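Local coordinates for CalsepRRP (Calystegia sepium, PDB 1JY5), which resembles the RNA-cleaving ribonucleases of the T2 family but is probably not an active nuclease itself, at residues V167-V175 / T194-P205; W54-Y63 / L98-C108. All coordinates share one frame; numbering follows the deposited sequence.

In the fold
From the N terminus the chain first lays down strands 7-14 and 40-48, then runs through the irregular segment 54-63. Contact 2 closes the loop that follows, which carries helix 72-78 and the hairpin 87-89/92-94, by docking 54-63 on helix 97-106. After helices 116-129, 132-137 and 151-162, contact 1 closes a second, shorter loop of mainly strand and turn: 194-205 returns to the edge of the antiparallel sheet at 167-175. The two follow in series, neither nesting nor crossing. Their centres lie 28 Å apart on opposite sides of the chain's centre, and a disulfide in each illustrates one principle: irregular chain tied to regular structure.

Contact 1 of 2, residues V167-V175 / T194-P205; sequences VVKCKSDAV and TASTCPSLVSLP
Cys170 and Cys198 join the edge strand to the returning C-terminal chain through a disulfide with a torsion of 96° about its S-S bond. Both sulfurs stand anti to their own carbonyl carbons (chi1 -73° and -75°), and the bridge is flanked by valine methyls: Val168 CG1 lies 3.7 Å from Cys198 SG, while Val202 CG1 meets Cys170 SG from the returning segment. Val202 also crosses Val175 obliquely, CG2 to CG2 at 3.7 Å, and Leu204 CD2 packs on Val175 CB. Helix 151-162 adds Val151 and Met155 to this apolar patch. Further along, Ser203 straddles Ala174 as in a parallel bridge: Ser203 N donates to Asp173 O at 3.1 Å, and Val175 N to Ser203 O at 3.0 Å. Pro205 CD rests on Ala174 CB, 3.7 Å away. Toward Thr194 direct bonds give way to water. Water 1 donates to Val168 O and accepts from Thr197 N, and water 2 joins Lys169 NZ, whose chain bends at chi2, to Ala195 O and Thr197 OG1. The chemistry thus implies a graded attachment: covalent and apolar at its middle, bonded backbone to backbone at one end, and solvent-mediated at the other.

Contact 2 of 2, residues W54-Y63 / L98-C108; sequences WPSCCEGAKY and LAYEWAKHGTC
Ala103 O is held by Thr107 OG1 and by water 5, and Cys57 CA comes to 3.3 Å from it. Thr107 OG1 donates to Ala103 O at 2.9 Å from above the carbonyl plane, and the water donates to it as well as to Cys58 O, bridging the segments. Next to it, Lys104 O accepts from Cys57 N at 2.9 Å. The disulfide Cys58-Cys108 fastens the same corner, with Pro55 CG against Cys108 CB, while Cys57 is bonded to Cys90, so two successive cysteines pin this bend.

Trp102 turns its indole edge outward to the loop. With CG anti to the backbone N (chi1 167°), Trp102 NE1 donates to Ala61 O at 2.8 Å, the oxygen lying nearly in the ring plane, while Thr107 CG2 sits over one indole face; bond and methyl together should limit the ring's rotation. Tyr63 lies flat along the helix start: Ala99 CB makes a CH-pi contact over its face, 3.9 Å from the ring centroid, and Tyr63 OH reaches Leu98 CB and CD1. With an alanine in place of Tyr63 the ring would be gone, and Ala99 CB and the Leu98 side chain would probably lose their cover, with a gap likely between loop and helix.

At the other end Trp54 CD1 meets the edge of the His105 imidazole at CE1, the ring planes inclined at 46°. Water 4 links Pro55 O to His105 ND1, and Trp46 stacks on the same imidazole. The run from Glu101 to Cys108, with its wider pi-type turn at 102-106, matches the second conserved active-site segment of RNase T2 enzymes, though activity in this relative is doubtful; here it is backed by a disulfide-bound loop.

Contact 1 of 2, residues V167-V175 / T194-P205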
loop_
_atom_site.group_PDB
_atom_site.type_symbol
_atom_site.label_atom_id
_atom_site.label_comp_id
_atom_site.label_asym_id
_atom_site.label_seq_id
_atom_site.Cartn_x
_atom_site.Cartn_y
_atom_site.Cartn_z
ATOM N N VAL A 167 -8.486 6.259 -3.759
ATOM C CA VAL A 167 -9.233 5.190 -4.392
ATOM C C VAL A 167 -9.327 4.158 -3.270
ATOM O O VAL A 167 -8.334 3.879 -2.600
ATOM C CB VAL A 167 -8.476 4.613 -5.614
ATOM C CG1 VAL A 167 -9.240 3.429 -6.192
ATOM C CG2 VAL A 167 -8.328 5.696 -6.688
ATOM N N VAL A 168 -10.522 3.628 -3.033
ATOM C CA VAL A 168 -10.706 2.640 -1.976
ATOM C C VAL A 168 -11.252 1.321 -2.509
ATOM O O VAL A 168 -12.170 1.304 -3.328
ATOM C CB VAL A 168 -11.682 3.139 -0.878
ATOM C CG1 VAL A 168 -11.770 2.099 0.235
ATOM C CG2 VAL A 168 -11.214 4.481 -0.306
ATOM N N LYS A 169 -10.678 0.219 -2.034
ATOM C CA LYS A 169 -11.111 -1.115 -2.426
ATOM C C LYS A 169 -11.571 -1.831 -1.160
ATOM O O LYS A 169 -10.980 -1.658 -0.088
ATOM C CB LYS A 169 -9.956 -1.895 -3.068
ATOM C CG LYS A 169 -9.315 -1.211 -4.275
ATOM C CD LYS A 169 -10.312 -0.982 -5.401
ATOM C CE LYS A 169 -9.616 -0.488 -6.664
ATOM N NZ LYS A 169 -10.596 -0.195 -7.744
ATOM N N CYS A 170 -12.623 -2.632 -1.290
ATOM C CA CYS A 170 -13.172 -3.363 -0.155
ATOM C C CYS A 170 -13.167 -4.866 -0.319
ATOM O O CYS A 170 -13.089 -5.387 -1.428
ATOM C CB CYS A 170 -14.601 -2.898 0.134
ATOM S SG CYS A 170 -14.631 -1.257 0.888
ATOM N N LYS A 171 -13.253 -5.547 0.815
ATOM C CA LYS A 171 -13.286 -6.993 0.856
ATOM C C LYS A 171 -14.594 -7.347 1.552
ATOM O O LYS A 171 -14.690 -7.284 2.779
ATOM C CB LYS A 171 -12.090 -7.517 1.651
ATOM C CG LYS A 171 -11.884 -9.014 1.612
ATOM C CD LYS A 171 -10.651 -9.379 2.423
ATOM C CE LYS A 171 -10.366 -10.869 2.388
ATOM N NZ LYS A 171 -9.166 -11.202 3.213
ATOM N N SER A 172 -15.603 -7.674 0.749
ATOM C CA SER A 172 -16.930 -8.043 1.233
ATOM C C SER A 172 -17.708 -6.867 1.817
ATOM O O SER A 172 -18.854 -6.615 1.434
ATOM C CB SER A 172 -16.824 -9.152 2.281
ATOM O OG SER A 172 -18.111 -9.572 2.702
ATOM N N ASP A 173 -17.087 -6.158 2.752
ATOM C CA ASP A 173 -17.721 -5.014 3.392
ATOM C C ASP A 173 -16.726 -4.199 4.216
ATOM O O ASP A 173 -17.055 -3.128 4.725
ATOM C CB ASP A 173 -18.851 -5.481 4.304
ATOM C CG ASP A 173 -19.562 -4.331 4.964
ATOM O OD1 ASP A 173 -20.185 -3.534 4.231
ATOM O OD2 ASP A 173 -19.493 -4.214 6.208
ATOM N N ALA A 174 -15.512 -4.715 4.348
ATOM C CA ALA A 174 -14.468 -4.042 5.112
ATOM C C ALA A 174 -13.447 -3.373 4.193
ATOM O O ALA A 174 -13.098 -3.915 3.145
ATOM C CB ALA A 174 -13.765 -5.050 6.005
ATOM N N VAL A 175 -12.968 -2.200 4.595
ATOM C CA VAL A 175 -11.969 -1.486 3.811
ATOM C C VAL A 175 -10.682 -2.309 3.802
ATOM O O VAL A 175 -10.115 -2.612 4.855
ATOM C CB VAL A 175 -11.679 -0.095 4.410
ATOM C CG1 VAL A 175 -10.559 0.591 3.630
ATOM C CG2 VAL A 175 -12.944 0.752 4.368
ATOM N N THR A 194 -11.999 6.178 -11.572
ATOM C CA THR A 194 -12.334 4.770 -11.381
ATOM C C THR A 194 -13.691 4.668 -10.692
ATOM O O THR A 194 -14.022 5.495 -9.844
ATOM C CB THR A 194 -11.295 4.057 -10.494
ATOM O OG1 THR A 194 -10.065 4.791 -10.508
ATOM C CG2 THR A 194 -11.040 2.652 -11.011
ATOM N N ALA A 195 -14.468 3.652 -11.053
ATOM C CA ALA A 195 -15.790 3.448 -10.467
ATOM C C ALA A 195 -15.693 2.894 -9.048
ATOM O O ALA A 195 -14.776 2.136 -8.728
ATOM C CB ALA A 195 -16.601 2.498 -11.338
ATOM N N SER A 196 -16.642 3.275 -8.199
ATOM C CA SER A 196 -16.666 2.801 -6.819
ATOM C C SER A 196 -16.957 1.308 -6.790
ATOM O O SER A 196 -17.675 0.788 -7.645
ATOM C CB SER A 196 -17.735 3.540 -6.016
ATOM O OG SER A 196 -17.456 4.924 -5.954
ATOM N N THR A 197 -16.400 0.622 -5.800
ATOM C CA THR A 197 -16.604 -0.812 -5.672
ATOM C C THR A 197 -17.004 -1.199 -4.249
ATOM O O THR A 197 -17.504 -2.299 -4.010
ATOM C CB THR A 197 -15.335 -1.580 -6.073
ATOM O OG1 THR A 197 -14.199 -1.021 -5.400
ATOM C CG2 THR A 197 -15.122 -1.485 -7.576
ATOM N N CYS A 198 -16.784 -0.288 -3.307
ATOM C CA CYS A 198 -17.134 -0.540 -1.916
ATOM C C CYS A 198 -18.609 -0.302 -1.661
ATOM O O CYS A 198 -19.246 0.503 -2.339
ATOM C CB CYS A 198 -16.348 0.376 -0.983
ATOM S SG CYS A 198 -14.596 -0.020 -0.716
ATOM N N PRO A 199 -19.175 -1.010 -0.673
ATOM C CA PRO A 199 -20.591 -0.842 -0.337
ATOM C C PRO A 199 -20.743 0.551 0.265
ATOM O O PRO A 199 -19.750 1.175 0.640
ATOM C CB PRO A 199 -20.834 -1.921 0.716
ATOM C CG PRO A 199 -19.806 -2.955 0.407
ATOM C CD PRO A 199 -18.591 -2.144 0.063
ATOM N N SER A 200 -21.976 1.029 0.370
ATOM C CA SER A 200 -22.237 2.343 0.943
ATOM C C SER A 200 -21.732 2.416 2.384
ATOM O O SER A 200 -21.268 3.463 2.837
ATOM C CB SER A 200 -23.735 2.644 0.920
ATOM O OG SER A 200 -23.986 3.955 1.393
ATOM N N LEU A 201 -21.837 1.301 3.104
ATOM C CA LEU A 201 -21.381 1.236 4.488
ATOM C C LEU A 201 -20.222 0.254 4.581
ATOM O O LEU A 201 -20.304 -0.864 4.077
ATOM C CB LEU A 201 -22.518 0.791 5.415
ATOM C CG LEU A 201 -23.700 1.753 5.566
ATOM C CD1 LEU A 201 -24.733 1.138 6.503
ATOM C CD2 LEU A 201 -23.221 3.091 6.112
ATOM N N VAL A 202 -19.140 0.677 5.226
ATOM C CA VAL A 202 -17.960 -0.165 5.354
ATOM C C VAL A 202 -17.429 -0.182 6.776
ATOM O O VAL A 202 -17.834 0.630 7.607
ATOM C CB VAL A 202 -16.840 0.323 4.414
ATOM C CG1 VAL A 202 -17.308 0.234 2.971
ATOM C CG2 VAL A 202 -16.452 1.750 4.764
ATOM N N SER A 203 -16.515 -1.106 7.053
ATOM C CA SER A 203 -15.943 -1.215 8.388
ATOM C C SER A 203 -14.422 -1.213 8.384
ATOM O O SER A 203 -13.791 -1.447 7.356
ATOM C CB SER A 203 -16.437 -2.497 9.059
ATOM O OG SER A 203 -16.036 -3.636 8.316
ATOM N N LEU A 204 -13.844 -0.934 9.546
ATOM C CA LEU A 204 -12.396 -0.930 9.713
ATOM C C LEU A 204 -12.095 -1.913 10.840
ATOM O O LEU A 204 -11.688 -1.524 11.933
ATOM C CB LEU A 204 -11.903 0.473 10.073
ATOM C CG LEU A 204 -12.126 1.552 9.004
ATOM C CD1 LEU A 204 -11.890 2.937 9.599
ATOM C CD2 LEU A 204 -11.189 1.303 7.822
ATOM N N PRO A 205 -12.291 -3.215 10.576
ATOM C CA PRO A 205 -12.060 -4.289 11.547
ATOM C C PRO A 205 -10.688 -4.295 12.203
ATOM O O PRO A 205 -9.702 -3.825 11.631
ATOM C CB PRO A 205 -12.315 -5.555 10.727
ATOM C CG PRO A 205 -11.911 -5.140 9.339
ATOM C CD PRO A 205 -12.543 -3.775 9.237
HETATM O O HOH W 1 -14.747 1.910 -3.689
HETATM O O HOH W 2 -13.106 1.324 -6.473
HETATM O O HOH W 3 -13.688 -2.738 -3.753
#

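Contact 2 of 2, residues W54-Y63 / L98-C108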
loop_
_atom_site.group_PDB
_atom_site.type_symbol
_atom_site.label_atom_id
_atom_site.label_comp_id
_atom_site.label_asym_id
_atom_site.label_seq_id
_atom_site.Cartn_x
_atom_site.Cartn_y
_atom_site.Cartn_z
ATOM N N TRP A 54 -0.168 -0.623 -16.457
ATOM C CA TRP A 54 1.084 -0.259 -15.811
ATOM C C TRP A 54 2.240 -1.124 -16.289
ATOM O O TRP A 54 2.039 -2.218 -16.799
ATOM C CB TRP A 54 0.934 -0.396 -14.289
ATOM C CG TRP A 54 0.543 -1.778 -13.853
ATOM C CD1 TRP A 54 1.383 -2.827 -13.595
ATOM C CD2 TRP A 54 -0.788 -2.288 -13.711
ATOM N NE1 TRP A 54 0.658 -3.959 -13.308
ATOM C CE2 TRP A 54 -0.678 -3.657 -13.371
ATOM C CE3 TRP A 54 -2.065 -1.724 -13.843
ATOM C CZ2 TRP A 54 -1.798 -4.472 -13.160
ATOM C CZ3 TRP A 54 -3.180 -2.536 -13.633
ATOM C CH2 TRP A 54 -3.036 -3.894 -13.297
ATOM N N PRO A 55 3.474 -0.623 -16.152
ATOM C CA PRO A 55 4.630 -1.411 -16.576
ATOM C C PRO A 55 4.840 -2.456 -15.482
ATOM O O PRO A 55 4.514 -2.205 -14.322
ATOM C CB PRO A 55 5.748 -0.372 -16.619
ATOM C CG PRO A 55 5.376 0.537 -15.471
ATOM C CD PRO A 55 3.883 0.705 -15.659
ATOM N N SER A 56 5.351 -3.629 -15.828
ATOM C CA SER A 56 5.563 -4.641 -14.800
ATOM C C SER A 56 6.767 -5.511 -15.100
ATOM O O SER A 56 7.089 -5.758 -16.257
ATOM C CB SER A 56 4.329 -5.542 -14.660
ATOM O OG SER A 56 4.164 -6.358 -15.809
ATOM N N CYS A 57 7.433 -5.975 -14.049
ATOM C CA CYS A 57 8.586 -6.848 -14.216
ATOM C C CYS A 57 9.596 -6.238 -15.170
ATOM O O CYS A 57 10.019 -6.866 -16.143
ATOM C CB CYS A 57 8.127 -8.205 -14.751
ATOM S SG CYS A 57 6.985 -9.097 -13.620
ATOM N N CYS A 58 10.000 -5.012 -14.870
ATOM C CA CYS A 58 10.964 -4.301 -15.689
ATOM C C CYS A 58 12.409 -4.718 -15.427
ATOM O O CYS A 58 12.705 -5.466 -14.489
ATOM C CB CYS A 58 10.805 -2.794 -15.463
ATOM S SG CYS A 58 9.121 -2.211 -15.827
ATOM N N GLU A 59 13.296 -4.236 -16.288
ATOM C CA GLU A 59 14.718 -4.510 -16.166
ATOM C C GLU A 59 15.206 -3.843 -14.891
ATOM O O GLU A 59 14.629 -2.854 -14.440
ATOM C CB GLU A 59 15.470 -3.933 -17.367
ATOM C CG GLU A 59 15.159 -4.639 -18.672
ATOM C CD GLU A 59 15.535 -6.101 -18.623
ATOM O OE1 GLU A 59 16.725 -6.395 -18.380
ATOM O OE2 GLU A 59 14.648 -6.959 -18.822
ATOM N N GLY A 60 16.268 -4.378 -14.311
ATOM C CA GLY A 60 16.793 -3.800 -13.091
ATOM C C GLY A 60 17.504 -4.867 -12.301
ATOM O O GLY A 60 17.347 -6.055 -12.581
ATOM N N ALA A 61 18.292 -4.452 -11.318
ATOM C CA ALA A 61 19.025 -5.401 -10.498
ATOM C C ALA A 61 18.046 -6.313 -9.772
ATOM O O ALA A 61 16.935 -5.904 -9.433
ATOM C CB ALA A 61 19.901 -4.649 -9.484
ATOM N N LYS A 62 18.453 -7.553 -9.537
ATOM C CA LYS A 62 17.593 -8.496 -8.836
ATOM C C LYS A 62 17.461 -8.065 -7.376
ATOM O O LYS A 62 18.300 -7.324 -6.858
ATOM C CB LYS A 62 18.184 -9.909 -8.920
ATOM C CG LYS A 62 19.579 -10.018 -8.337
ATOM C CD LYS A 62 20.314 -11.265 -8.820
ATOM C CE LYS A 62 21.722 -11.332 -8.229
ATOM N NZ LYS A 62 22.500 -10.074 -8.447
ATOM N N TYR A 63 16.403 -8.526 -6.717
ATOM C CA TYR A 63 16.176 -8.189 -5.317
ATOM C C TYR A 63 17.406 -8.539 -4.491
ATOM O O TYR A 63 17.885 -9.670 -4.545
ATOM C CB TYR A 63 14.988 -8.967 -4.763
ATOM C CG TYR A 63 14.738 -8.675 -3.305
ATOM C CD1 TYR A 63 14.369 -7.393 -2.895
ATOM C CD2 TYR A 63 14.883 -9.671 -2.330
ATOM C CE1 TYR A 63 14.147 -7.102 -1.556
ATOM C CE2 TYR A 63 14.662 -9.393 -0.977
ATOM C CZ TYR A 63 14.292 -8.103 -0.601
ATOM O OH TYR A 63 14.049 -7.805 0.720
ATOM N N LEU A 98 8.525 -8.092 -0.189
ATOM C CA LEU A 98 9.464 -7.083 -0.668
ATOM C C LEU A 98 10.066 -7.514 -2.007
ATOM O O LEU A 98 10.137 -6.720 -2.941
ATOM C CB LEU A 98 10.588 -6.867 0.353
ATOM C CG LEU A 98 10.171 -6.568 1.801
ATOM C CD1 LEU A 98 11.415 -6.354 2.668
ATOM C CD2 LEU A 98 9.279 -5.322 1.842
ATOM N N ALA A 99 10.505 -8.768 -2.100
ATOM C CA ALA A 99 11.089 -9.269 -3.339
ATOM C C ALA A 99 10.029 -9.235 -4.441
ATOM O O ALA A 99 10.326 -8.940 -5.604
ATOM C CB ALA A 99 11.608 -10.694 -3.146
ATOM N N TYR A 100 8.789 -9.520 -4.058
ATOM C CA TYR A 100 7.659 -9.520 -4.992
ATOM C C TYR A 100 7.392 -8.119 -5.574
ATOM O O TYR A 100 7.304 -7.948 -6.793
ATOM C CB TYR A 100 6.399 -10.033 -4.275
ATOM C CG TYR A 100 5.113 -9.910 -5.068
ATOM C CD1 TYR A 100 4.662 -10.948 -5.877
ATOM C CD2 TYR A 100 4.339 -8.760 -4.988
ATOM C CE1 TYR A 100 3.465 -10.841 -6.584
ATOM C CE2 TYR A 100 3.148 -8.640 -5.690
ATOM C CZ TYR A 100 2.712 -9.678 -6.483
ATOM O OH TYR A 100 1.513 -9.549 -7.166
ATOM N N GLU A 101 7.261 -7.125 -4.696
ATOM C CA GLU A 101 6.997 -5.755 -5.123
ATOM C C GLU A 101 8.177 -5.150 -5.879
ATOM O O GLU A 101 7.988 -4.361 -6.803
ATOM C CB GLU A 101 6.644 -4.882 -3.912
ATOM C CG GLU A 101 5.327 -5.264 -3.238
ATOM C CD GLU A 101 4.118 -5.033 -4.134
ATOM O OE1 GLU A 101 3.098 -5.738 -3.965
ATOM O OE2 GLU A 101 4.173 -4.134 -5.002
ATOM N N TRP A 102 9.394 -5.507 -5.486
ATOM C CA TRP A 102 10.558 -4.976 -6.179
ATOM C C TRP A 102 10.594 -5.493 -7.613
ATOM O O TRP A 102 10.696 -4.720 -8.559
ATOM C CB TRP A 102 11.858 -5.389 -5.499
ATOM C CG TRP A 102 13.010 -5.110 -6.395
ATOM C CD1 TRP A 102 13.779 -6.024 -7.055
ATOM C CD2 TRP A 102 13.459 -3.819 -6.822
ATOM N NE1 TRP A 102 14.680 -5.379 -7.873
ATOM C CE2 TRP A 102 14.503 -4.025 -7.747
ATOM C CE3 TRP A 102 13.075 -2.506 -6.515
ATOM C CZ2 TRP A 102 15.174 -2.966 -8.369
ATOM C CZ3 TRP A 102 13.742 -1.449 -7.135
ATOM C CH2 TRP A 102 14.782 -1.691 -8.054
ATOM N N ALA A 103 10.519 -6.807 -7.764
ATOM C CA ALA A 103 10.562 -7.416 -9.083
ATOM C C ALA A 103 9.432 -6.927 -9.976
ATOM O O ALA A 103 9.654 -6.495 -11.109
ATOM C CB ALA A 103 10.509 -8.941 -8.960
ATOM N N LYS A 104 8.214 -6.976 -9.449
ATOM C CA LYS A 104 7.036 -6.595 -10.212
ATOM C C LYS A 104 6.850 -5.103 -10.480
ATOM O O LYS A 104 6.495 -4.712 -11.599
ATOM C CB LYS A 104 5.789 -7.148 -9.513
ATOM C CG LYS A 104 4.524 -7.128 -10.363
ATOM C CD LYS A 104 3.348 -7.675 -9.567
ATOM C CE LYS A 104 2.132 -7.892 -10.437
ATOM N NZ LYS A 104 0.985 -8.362 -9.625
ATOM N N HIS A 105 7.106 -4.270 -9.473
ATOM C CA HIS A 105 6.903 -2.824 -9.606
ATOM C C HIS A 105 8.118 -1.924 -9.362
ATOM O O HIS A 105 8.318 -0.940 -10.074
ATOM C CB HIS A 105 5.789 -2.384 -8.651
ATOM C CG HIS A 105 4.449 -2.980 -8.953
ATOM N ND1 HIS A 105 3.698 -2.612 -10.048
ATOM C CD2 HIS A 105 3.698 -3.879 -8.271
ATOM C CE1 HIS A 105 2.544 -3.251 -10.026
ATOM N NE2 HIS A 105 2.517 -4.025 -8.958
ATOM N N GLY A 106 8.914 -2.253 -8.343
ATOM C CA GLY A 106 10.079 -1.445 -8.008
ATOM C C GLY A 106 11.041 -1.209 -9.158
ATOM O O GLY A 106 11.525 -0.091 -9.368
ATOM N N THR A 107 11.325 -2.272 -9.900
ATOM C CA THR A 107 12.221 -2.196 -11.047
ATOM C C THR A 107 11.684 -1.200 -12.072
ATOM O O THR A 107 12.449 -0.585 -12.801
ATOM C CB THR A 107 12.363 -3.575 -11.734
ATOM O OG1 THR A 107 11.062 -4.088 -12.047
ATOM C CG2 THR A 107 13.087 -4.564 -10.823
ATOM N N CYS A 108 10.366 -1.031 -12.120
ATOM C CA CYS A 108 9.762 -0.110 -13.077
ATOM C C CYS A 108 9.759 1.365 -12.633
ATOM O O CYS A 108 9.256 2.229 -13.355
ATOM C CB CYS A 108 8.331 -0.558 -13.386
ATOM S SG CYS A 108 8.142 -2.261 -14.038
HETATM O O HOH W 4 4.542 -1.042 -11.942
HETATM O O HOH W 5 11.497 -7.383 -12.793
#